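Local structure of alpha-1,4-endofucoidanase (Mariniflexile fucanivorans, 6DLH) at residues Glu53-Gly58 with Ser92-Ala97; Leu83-Pro88 with Asp128-Trp133; Pro574-Leu579 with Gly591-Ala596. The protein hydrolyses alpha-1,4 linkages within fucoidan chains as a retaining glycoside hydrolase of family 107. One frame throughout, in Å; residues are numbered along the deposited sequence.

Contact 1: Glu53-Gly58 with Ser92-Ala97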
loop_
_atom_site.group_PDB
_atom_site.type_symbol
_atom_site.label_atom_id
_atom_site.label_comp_id
_atom_site.label_asym_id
_atom_site.label_seq_id
_atom_site.Cartn_x
_atom_site.Cartn_y
_atom_site.Cartn_z
ATOM N N GLU A 53 4.523 5.538 -0.282
ATOM C CA GLU A 53 5.313 5.995 -1.411
ATOM C C GLU A 53 6.583 5.156 -1.546
ATOM O O GLU A 53 7.015 4.510 -0.590
ATOM C CB GLU A 53 5.642 7.478 -1.253
ATOM C CG GLU A 53 4.419 8.369 -1.388
ATOM C CD GLU A 53 4.706 9.852 -1.248
ATOM O OE1 GLU A 53 5.841 10.259 -1.566
ATOM O OE2 GLU A 53 3.796 10.592 -0.815
ATOM N N ARG A 54 7.169 5.211 -2.752
ATOM C CA ARG A 54 8.411 4.542 -3.120
ATOM C C ARG A 54 8.265 3.048 -2.857
ATOM O O ARG A 54 8.870 2.520 -1.936
ATOM C CB ARG A 54 9.603 5.207 -2.417
ATOM C CG ARG A 54 9.611 6.722 -2.565
ATOM C CD ARG A 54 10.856 7.469 -2.107
ATOM N NE ARG A 54 12.016 7.215 -2.958
ATOM C CZ ARG A 54 12.228 7.747 -4.163
ATOM N NH1 ARG A 54 11.392 8.644 -4.665
ATOM N NH2 ARG A 54 13.282 7.372 -4.868
ATOM N N THR A 55 7.426 2.384 -3.659
ATOM C CA THR A 55 6.948 1.051 -3.336
ATOM C C THR A 55 7.784 -0.027 -4.021
ATOM O O THR A 55 7.579 -1.209 -3.762
ATOM C CB THR A 55 5.491 0.856 -3.771
ATOM O OG1 THR A 55 5.464 0.958 -5.195
ATOM C CG2 THR A 55 4.537 1.854 -3.147
ATOM N N PHE A 56 8.715 0.395 -4.887
ATOM C CA PHE A 56 9.428 -0.469 -5.818
ATOM C C PHE A 56 10.515 -1.276 -5.103
ATOM O O PHE A 56 10.903 -0.950 -3.983
ATOM C CB PHE A 56 10.079 0.396 -6.900
ATOM C CG PHE A 56 10.737 1.642 -6.361
ATOM C CD1 PHE A 56 11.894 1.565 -5.594
ATOM C CD2 PHE A 56 10.184 2.892 -6.593
ATOM C CE1 PHE A 56 12.485 2.711 -5.079
ATOM C CE2 PHE A 56 10.780 4.037 -6.084
ATOM C CZ PHE A 56 11.930 3.948 -5.329
ATOM N N ASN A 57 11.008 -2.318 -5.789
ATOM C CA ASN A 57 12.236 -3.024 -5.444
ATOM C C ASN A 57 12.105 -3.689 -4.078
ATOM O O ASN A 57 13.024 -3.613 -3.265
ATOM C CB ASN A 57 13.468 -2.120 -5.522
ATOM C CG ASN A 57 13.761 -1.654 -6.932
ATOM O OD1 ASN A 57 13.446 -2.347 -7.903
ATOM N ND2 ASN A 57 14.344 -0.471 -7.050
ATOM N N GLY A 58 10.937 -4.306 -3.854
ATOM C CA GLY A 58 10.634 -5.050 -2.641
ATOM C C GLY A 58 10.100 -4.191 -1.494
ATOM O O GLY A 58 9.577 -4.733 -0.521
ATOM N N SER A 92 4.177 5.747 -11.933
ATOM C CA SER A 92 3.061 4.989 -12.482
ATOM C C SER A 92 3.422 3.537 -12.807
ATOM O O SER A 92 2.527 2.694 -12.829
ATOM C CB SER A 92 2.434 5.682 -13.667
ATOM O OG SER A 92 3.343 5.745 -14.753
ATOM N N PRO A 93 4.692 3.180 -13.131
ATOM C CA PRO A 93 5.071 1.771 -13.289
ATOM C C PRO A 93 5.042 0.919 -12.019
ATOM O O PRO A 93 4.786 -0.283 -12.087
ATOM C CB PRO A 93 6.511 1.829 -13.836
ATOM C CG PRO A 93 6.634 3.224 -14.410
ATOM C CD PRO A 93 5.801 4.082 -13.482
ATOM N N THR A 94 5.306 1.544 -10.865
ATOM C CA THR A 94 5.430 0.815 -9.611
ATOM C C THR A 94 4.056 0.344 -9.134
ATOM O O THR A 94 3.187 1.164 -8.843
ATOM C CB THR A 94 6.174 1.654 -8.568
ATOM O OG1 THR A 94 5.319 2.729 -8.170
ATOM C CG2 THR A 94 7.497 2.178 -9.082
ATOM N N HIS A 95 3.887 -0.985 -9.067
ATOM C CA HIS A 95 2.665 -1.634 -8.618
ATOM C C HIS A 95 2.865 -2.180 -7.206
ATOM O O HIS A 95 4.000 -2.413 -6.790
ATOM C CB HIS A 95 2.277 -2.780 -9.568
ATOM C CG HIS A 95 1.799 -2.329 -10.906
ATOM N ND1 HIS A 95 2.591 -1.581 -11.761
ATOM C CD2 HIS A 95 0.629 -2.536 -11.549
ATOM C CE1 HIS A 95 1.916 -1.326 -12.862
ATOM N NE2 HIS A 95 0.710 -1.906 -12.759
ATOM N N VAL A 96 1.750 -2.408 -6.497
ATOM C CA VAL A 96 1.783 -2.896 -5.126
ATOM C C VAL A 96 1.195 -4.305 -5.053
ATOM O O VAL A 96 1.021 -4.840 -3.963
ATOM C CB VAL A 96 1.065 -1.937 -4.153
ATOM C CG1 VAL A 96 1.688 -0.557 -4.152
ATOM C CG2 VAL A 96 -0.432 -1.855 -4.411
ATOM N N ALA A 97 0.871 -4.889 -6.215
ATOM C CA ALA A 97 0.314 -6.231 -6.286
ATOM C C ALA A 97 1.107 -7.052 -7.299
ATOM O O ALA A 97 1.552 -6.511 -8.308
ATOM C CB ALA A 97 -1.150 -6.175 -6.642
HETATM O O HOH W 1 6.443 3.903 -6.129
HETATM O O HOH W 2 3.062 1.557 -6.229
HETATM O O HOH W 3 6.761 -1.638 -6.576
#
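Thr55 and Thr94 face each other with their hydroxyls inward, Thr55 OG1 lying 3.5 Å from Thr94 OG1. On both threonines the hydroxyl sits between the backbone N and the carbonyl carbon (chi1 64° and 70°), which puts each CG2 anti to its carbonyl carbon, beside the backbone N. There Thr55 CG2 meets Val96 CG1 at 3.9 Å, while Thr94 CG2 comes up to the edge of the Phe56 ring, near its plane, with Phe56 CD2 at 3.7 Å. Three waters fill in the polar part. The first accepts from Thr55 N and donates to Thr94 OG1 at 2.6 Å; the second links Thr55 OG1 to Thr94 O, to which it donates; the third donates to His95 O at 2.9 Å and also lies beside Thr55 OG1. The two segments follow neighbouring parallel strands, 46-49 and 80-84, of what is probably the catalytic domain, so this buried join ties together two loops at the C-terminal ends of the strands, the end that carries the active site in beta/alpha barrels such as those of the related family 29 fucosidases. Farther out, Thr94 OG1 also bonds to Phe91 O. His95 ND1 donates at 2.6 Å to Pro93 O from above the carbonyl plane, and NE2 bonds to Tyr204 OH, which fixes the ring's rotation. The guanidinium of Arg54 turns one face, toward its rim, to Phe56 CE2, and NE is salt-bridged to Glu390.

Contact 2: Leu83-Pro88 with Asp128-Trp133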
loop_
_atom_site.group_PDB
_atom_site.type_symbol
_atom_site.label_atom_id
_atom_site.label_comp_id
_atom_site.label_asym_id
_atom_site.label_seq_id
_atom_site.Cartn_x
_atom_site.Cartn_y
_atom_site.Cartn_z
ATOM N N LEU A 83 -6.906 2.891 -2.212
ATOM C CA LEU A 83 -5.601 2.250 -2.163
ATOM C C LEU A 83 -4.928 2.390 -3.525
ATOM O O LEU A 83 -5.600 2.445 -4.552
ATOM C CB LEU A 83 -5.781 0.760 -1.856
ATOM C CG LEU A 83 -6.494 0.413 -0.553
ATOM C CD1 LEU A 83 -6.899 -1.060 -0.565
ATOM C CD2 LEU A 83 -5.608 0.727 0.647
ATOM N N PRO A 84 -3.583 2.419 -3.599
ATOM C CA PRO A 84 -2.913 2.343 -4.897
ATOM C C PRO A 84 -3.055 0.918 -5.419
ATOM O O PRO A 84 -3.121 -0.020 -4.622
ATOM C CB PRO A 84 -1.446 2.597 -4.536
ATOM C CG PRO A 84 -1.331 2.124 -3.100
ATOM C CD PRO A 84 -2.650 2.500 -2.466
ATOM N N LEU A 85 -3.182 0.784 -6.749
ATOM C CA LEU A 85 -2.610 -0.359 -7.449
ATOM C C LEU A 85 -1.268 0.086 -8.021
ATOM O O LEU A 85 -0.282 -0.633 -7.896
ATOM C CB LEU A 85 -3.542 -0.885 -8.545
ATOM C CG LEU A 85 -2.906 -1.859 -9.546
ATOM C CD1 LEU A 85 -2.219 -3.032 -8.846
ATOM C CD2 LEU A 85 -3.936 -2.382 -10.541
ATOM N N THR A 86 -1.250 1.289 -8.621
ATOM C CA THR A 86 -0.013 1.958 -9.003
ATOM C C THR A 86 0.103 3.264 -8.231
ATOM O O THR A 86 -0.879 3.732 -7.660
ATOM C CB THR A 86 0.059 2.254 -10.510
ATOM O OG1 THR A 86 -0.416 3.577 -10.768
ATOM C CG2 THR A 86 -0.684 1.242 -11.358
ATOM N N SER A 87 1.309 3.839 -8.235
ATOM C CA SER A 87 1.552 5.162 -7.689
ATOM C C SER A 87 1.373 6.211 -8.787
ATOM O O SER A 87 1.238 5.864 -9.957
ATOM C CB SER A 87 2.901 5.219 -7.034
ATOM O OG SER A 87 2.980 4.269 -5.973
ATOM N N PRO A 88 1.247 7.517 -8.455
ATOM C CA PRO A 88 1.087 8.550 -9.486
ATOM C C PRO A 88 2.333 8.914 -10.299
ATOM O O PRO A 88 3.442 8.519 -9.962
ATOM C CB PRO A 88 0.628 9.789 -8.696
ATOM C CG PRO A 88 1.095 9.552 -7.276
ATOM C CD PRO A 88 1.133 8.049 -7.089
ATOM N N ASP A 128 1.591 -10.540 -1.405
ATOM C CA ASP A 128 0.588 -9.712 -2.058
ATOM C C ASP A 128 0.035 -8.695 -1.054
ATOM O O ASP A 128 -0.982 -8.950 -0.409
ATOM C CB ASP A 128 -0.540 -10.552 -2.670
ATOM C CG ASP A 128 -1.515 -9.717 -3.484
ATOM O OD1 ASP A 128 -1.333 -8.479 -3.534
ATOM O OD2 ASP A 128 -2.445 -10.302 -4.071
ATOM N N PRO A 129 0.671 -7.511 -0.890
ATOM C CA PRO A 129 0.193 -6.496 0.058
ATOM C C PRO A 129 -1.233 -6.007 -0.199
ATOM O O PRO A 129 -2.005 -5.817 0.738
ATOM C CB PRO A 129 1.188 -5.340 -0.099
ATOM C CG PRO A 129 2.416 -5.977 -0.713
ATOM C CD PRO A 129 1.893 -7.092 -1.593
ATOM N N LEU A 130 -1.596 -5.842 -1.474
ATOM C CA LEU A 130 -2.910 -5.331 -1.830
ATOM C C LEU A 130 -4.011 -6.262 -1.323
ATOM O O LEU A 130 -4.994 -5.788 -0.754
ATOM C CB LEU A 130 -2.991 -5.127 -3.347
ATOM C CG LEU A 130 -4.266 -4.460 -3.858
ATOM C CD1 LEU A 130 -4.501 -3.116 -3.179
ATOM C CD2 LEU A 130 -4.220 -4.291 -5.369
ATOM N N LEU A 131 -3.848 -7.577 -1.527
ATOM C CA LEU A 131 -4.852 -8.534 -1.082
ATOM C C LEU A 131 -5.019 -8.438 0.432
ATOM O O LEU A 131 -6.128 -8.584 0.952
ATOM C CB LEU A 131 -4.447 -9.957 -1.487
ATOM C CG LEU A 131 -5.410 -11.067 -1.055
ATOM C CD1 LEU A 131 -6.810 -10.840 -1.607
ATOM C CD2 LEU A 131 -4.893 -12.443 -1.463
ATOM N N SER A 132 -3.899 -8.207 1.123
ATOM C CA SER A 132 -3.921 -8.008 2.561
ATOM C C SER A 132 -4.847 -6.835 2.911
ATOM O O SER A 132 -5.818 -6.999 3.661
ATOM C CB SER A 132 -2.520 -7.816 3.081
ATOM O OG SER A 132 -2.521 -7.711 4.492
ATOM N N TRP A 133 -4.555 -5.667 2.318
ATOM C CA TRP A 133 -5.284 -4.436 2.586
ATOM C C TRP A 133 -6.759 -4.613 2.229
ATOM O O TRP A 133 -7.643 -4.224 3.000
ATOM C CB TRP A 133 -4.668 -3.254 1.829
ATOM C CG TRP A 133 -3.173 -3.146 1.878
ATOM C CD1 TRP A 133 -2.331 -3.616 2.844
ATOM C CD2 TRP A 133 -2.337 -2.468 0.921
ATOM N NE1 TRP A 133 -1.031 -3.303 2.540
ATOM C CE2 TRP A 133 -1.004 -2.600 1.364
ATOM C CE3 TRP A 133 -2.584 -1.772 -0.269
ATOM C CZ2 TRP A 133 0.069 -2.056 0.661
ATOM C CZ3 TRP A 133 -1.523 -1.243 -0.969
ATOM C CH2 TRP A 133 -0.213 -1.388 -0.510
#
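Leu130 and Trp133, three residues apart on helix 129-139, are the side chains that meet Leu83, Pro84 and Leu85. The helix starts at Asp128, an N-cap whose OD1 takes a weak but nearly straight bond from Leu131 N (3.3 Å, 167°); the other carboxylate oxygen bonds to Tyr216 OH. Pro129 opens the first turn, and its O accepts from Trp133 N at 3.0 Å. Leu130 comes next, its CG turned away from the backbone N (chi1 -174°), and this sends the two methyls across to the strand end. CD1 rests against Pro84 O at 3.7 Å and Leu83 CD1 at 4.1 Å, and CD2 reaches Leu85 CD1. The contact packs the helix of a beta-alpha-beta crossover onto its first strand: in this parallel beta/alpha domain, probably the catalytic one and barrel-like as in family 29, strand 80-84 leads by way of helix 129-139 to the parallel neighbouring strand 143-149, and Leu83 and Leu85 also touch Ile146 of that strand. One turn on, Trp133 returns to the strand. Its CB lies 3.9 Å from Leu83 CD1, and the six-membered part of the indole continues along Leu83 and Pro84: CE3 meets Leu83 CD2, and CZ3 stands 4.0 Å from Pro84 CG, the two side chains crossing at about a right angle. Trp133 NE1 donates to Ile63 O, and Trp50 packs edge-to-face with the indole.

Contact 3: Pro574-Leu579 with Gly591-Ala596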
loop_
_atom_site.group_PDB
_atom_site.type_symbol
_atom_site.label_atom_id
_atom_site.label_comp_id
_atom_site.label_asym_id
_atom_site.label_seq_id
_atom_site.Cartn_x
_atom_site.Cartn_y
_atom_site.Cartn_z
ATOM N N PRO A 574 21.032 -16.929 17.618
ATOM C CA PRO A 574 21.791 -15.672 17.634
ATOM C C PRO A 574 20.941 -14.406 17.755
ATOM O O PRO A 574 19.778 -14.392 17.355
ATOM C CB PRO A 574 22.498 -15.664 16.272
ATOM C CG PRO A 574 22.619 -17.128 15.914
ATOM C CD PRO A 574 21.335 -17.743 16.428
ATOM N N ASP A 575 21.555 -13.341 18.287
ATOM C CA ASP A 575 20.843 -12.149 18.728
ATOM C C ASP A 575 20.346 -11.318 17.545
ATOM O O ASP A 575 19.325 -10.643 17.664
ATOM C CB ASP A 575 21.704 -11.288 19.660
ATOM C CG ASP A 575 22.126 -11.978 20.948
ATOM O OD1 ASP A 575 21.246 -12.227 21.801
ATOM O OD2 ASP A 575 23.337 -12.254 21.094
ATOM N N TRP A 576 21.068 -11.369 16.415
ATOM C CA TRP A 576 20.889 -10.436 15.310
ATOM C C TRP A 576 19.473 -10.467 14.732
ATOM O O TRP A 576 18.972 -9.439 14.286
ATOM C CB TRP A 576 21.948 -10.635 14.220
ATOM C CG TRP A 576 21.779 -11.880 13.401
ATOM C CD1 TRP A 576 22.429 -13.066 13.576
ATOM C CD2 TRP A 576 20.921 -12.063 12.258
ATOM N NE1 TRP A 576 22.035 -13.972 12.628
ATOM C CE2 TRP A 576 21.109 -13.389 11.807
ATOM C CE3 TRP A 576 20.012 -11.245 11.573
ATOM C CZ2 TRP A 576 20.425 -13.909 10.708
ATOM C CZ3 TRP A 576 19.329 -11.761 10.492
ATOM C CH2 TRP A 576 19.537 -13.073 10.063
ATOM N N LEU A 577 18.844 -11.646 14.713
ATOM C CA LEU A 577 17.523 -11.788 14.124
ATOM C C LEU A 577 16.484 -11.095 15.008
ATOM O O LEU A 577 16.405 -11.351 16.208
ATOM C CB LEU A 577 17.209 -13.274 13.908
ATOM C CG LEU A 577 15.942 -13.578 13.105
ATOM C CD1 LEU A 577 16.079 -13.137 11.653
ATOM C CD2 LEU A 577 15.581 -15.055 13.185
ATOM N N VAL A 578 15.704 -10.201 14.392
ATOM C CA VAL A 578 14.660 -9.455 15.074
ATOM C C VAL A 578 13.311 -9.933 14.543
ATOM O O VAL A 578 13.160 -10.153 13.345
ATOM C CB VAL A 578 14.847 -7.937 14.857
ATOM C CG1 VAL A 578 13.663 -7.114 15.348
ATOM C CG2 VAL A 578 16.146 -7.430 15.470
ATOM N N LEU A 579 12.344 -10.098 15.449
ATOM C CA LEU A 579 10.972 -10.422 15.099
ATOM C C LEU A 579 10.066 -9.262 15.513
ATOM O O LEU A 579 10.180 -8.750 16.627
ATOM C CB LEU A 579 10.562 -11.715 15.816
ATOM C CG LEU A 579 9.072 -12.065 15.758
ATOM C CD1 LEU A 579 8.691 -12.635 14.399
ATOM C CD2 LEU A 579 8.687 -13.035 16.869
ATOM N N GLY A 591 16.813 -7.433 10.967
ATOM C CA GLY A 591 18.079 -7.383 11.674
ATOM C C GLY A 591 19.237 -7.448 10.691
ATOM O O GLY A 591 19.060 -7.869 9.549
ATOM N N MET A 592 20.413 -7.010 11.148
ATOM C CA MET A 592 21.612 -7.015 10.327
ATOM C C MET A 592 22.628 -7.977 10.943
ATOM O O MET A 592 23.127 -7.732 12.040
ATOM C CB MET A 592 22.218 -5.611 10.246
ATOM C CG MET A 592 23.372 -5.508 9.275
ATOM S SD MET A 592 24.146 -3.872 9.274
ATOM C CE MET A 592 23.127 -3.020 8.070
ATOM N N PRO A 593 22.933 -9.117 10.279
ATOM C CA PRO A 593 24.051 -9.966 10.690
ATOM C C PRO A 593 25.391 -9.279 10.432
ATOM O O PRO A 593 25.474 -8.341 9.642
ATOM C CB PRO A 593 23.913 -11.216 9.805
ATOM C CG PRO A 593 23.123 -10.748 8.599
ATOM C CD PRO A 593 22.204 -9.664 9.123
ATOM N N THR A 594 26.424 -9.751 11.133
ATOM C CA THR A 594 27.796 -9.318 10.920
ATOM C C THR A 594 28.559 -10.491 10.308
ATOM O O THR A 594 28.005 -11.584 10.172
ATOM C CB THR A 594 28.435 -8.848 12.238
ATOM O OG1 THR A 594 28.686 -9.990 13.060
ATOM C CG2 THR A 594 27.585 -7.856 13.003
ATOM N N ALA A 595 29.832 -10.262 9.965
ATOM C CA ALA A 595 30.685 -11.315 9.438
ATOM C C ALA A 595 30.809 -12.464 10.443
ATOM O O ALA A 595 31.018 -13.610 10.053
ATOM C CB ALA A 595 32.027 -10.741 9.070
ATOM N N ALA A 596 30.643 -12.149 11.732
ATOM C CA ALA A 596 30.693 -13.125 12.809
ATOM C C ALA A 596 29.522 -14.108 12.733
ATOM O O ALA A 596 29.581 -15.168 13.353
ATOM C CB ALA A 596 30.718 -12.415 14.144
#
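The indole of Trp576 lies with one face against the ring of Pro593. Pro593 CB stands 4.0 Å from the centroid of the five-membered ring of Trp576, only 13° off its normal, a CH-pi contact; Pro593 CD covers the six-membered part, 3.6 Å from Trp576 CE3. Leu577 CB lies over the opposite face toward the rim, so the indole is held between the two. With chi1 72°, CG sits between the backbone N and the carbonyl carbon, which sets the indole face against Pro593, while NE1 bonds to Asn601 OD1. Gly591 C approaches the ring edge. The glycine CA-H points at Trp576 O (3.4 Å, 158°), and any side chain here would run into that oxygen. With an alanine in place of Trp576, Pro593 is likely to lose the ring face it rests on, and Asn601 OD1 this donor. Val578 CG2 flanks Gly591 more loosely. The two segments enter and leave the hairpin of strands 578-583 and 586-590 in an Ig-like module; the same Trp-Leu and Ser-Gly-x-Pro sequences flank the corresponding hairpins of the other two modules, which probably close in the same way.

Contacts 1 and 2 belong to the N-terminal, probably catalytic domain, their centres 9 Å apart, and both use strand 80-84 of the seven-stranded parallel sheet or the loop that follows it. Their segments alternate along the sequence, and they touch directly: Val96 N lies 3.0 Å from Leu85 O, a probable hydrogen bond, and Val96 also packs on Pro84. Val96 thus joins the loop of contact 1 to the strand end on which helix 129-139 packs. Contact 3 comes much later in the chain, its centre 28 Å from contact 1 and 30 Å from contact 2, without touching either. It lies in the second of three Ig-like modules in the C-terminal half of this chain.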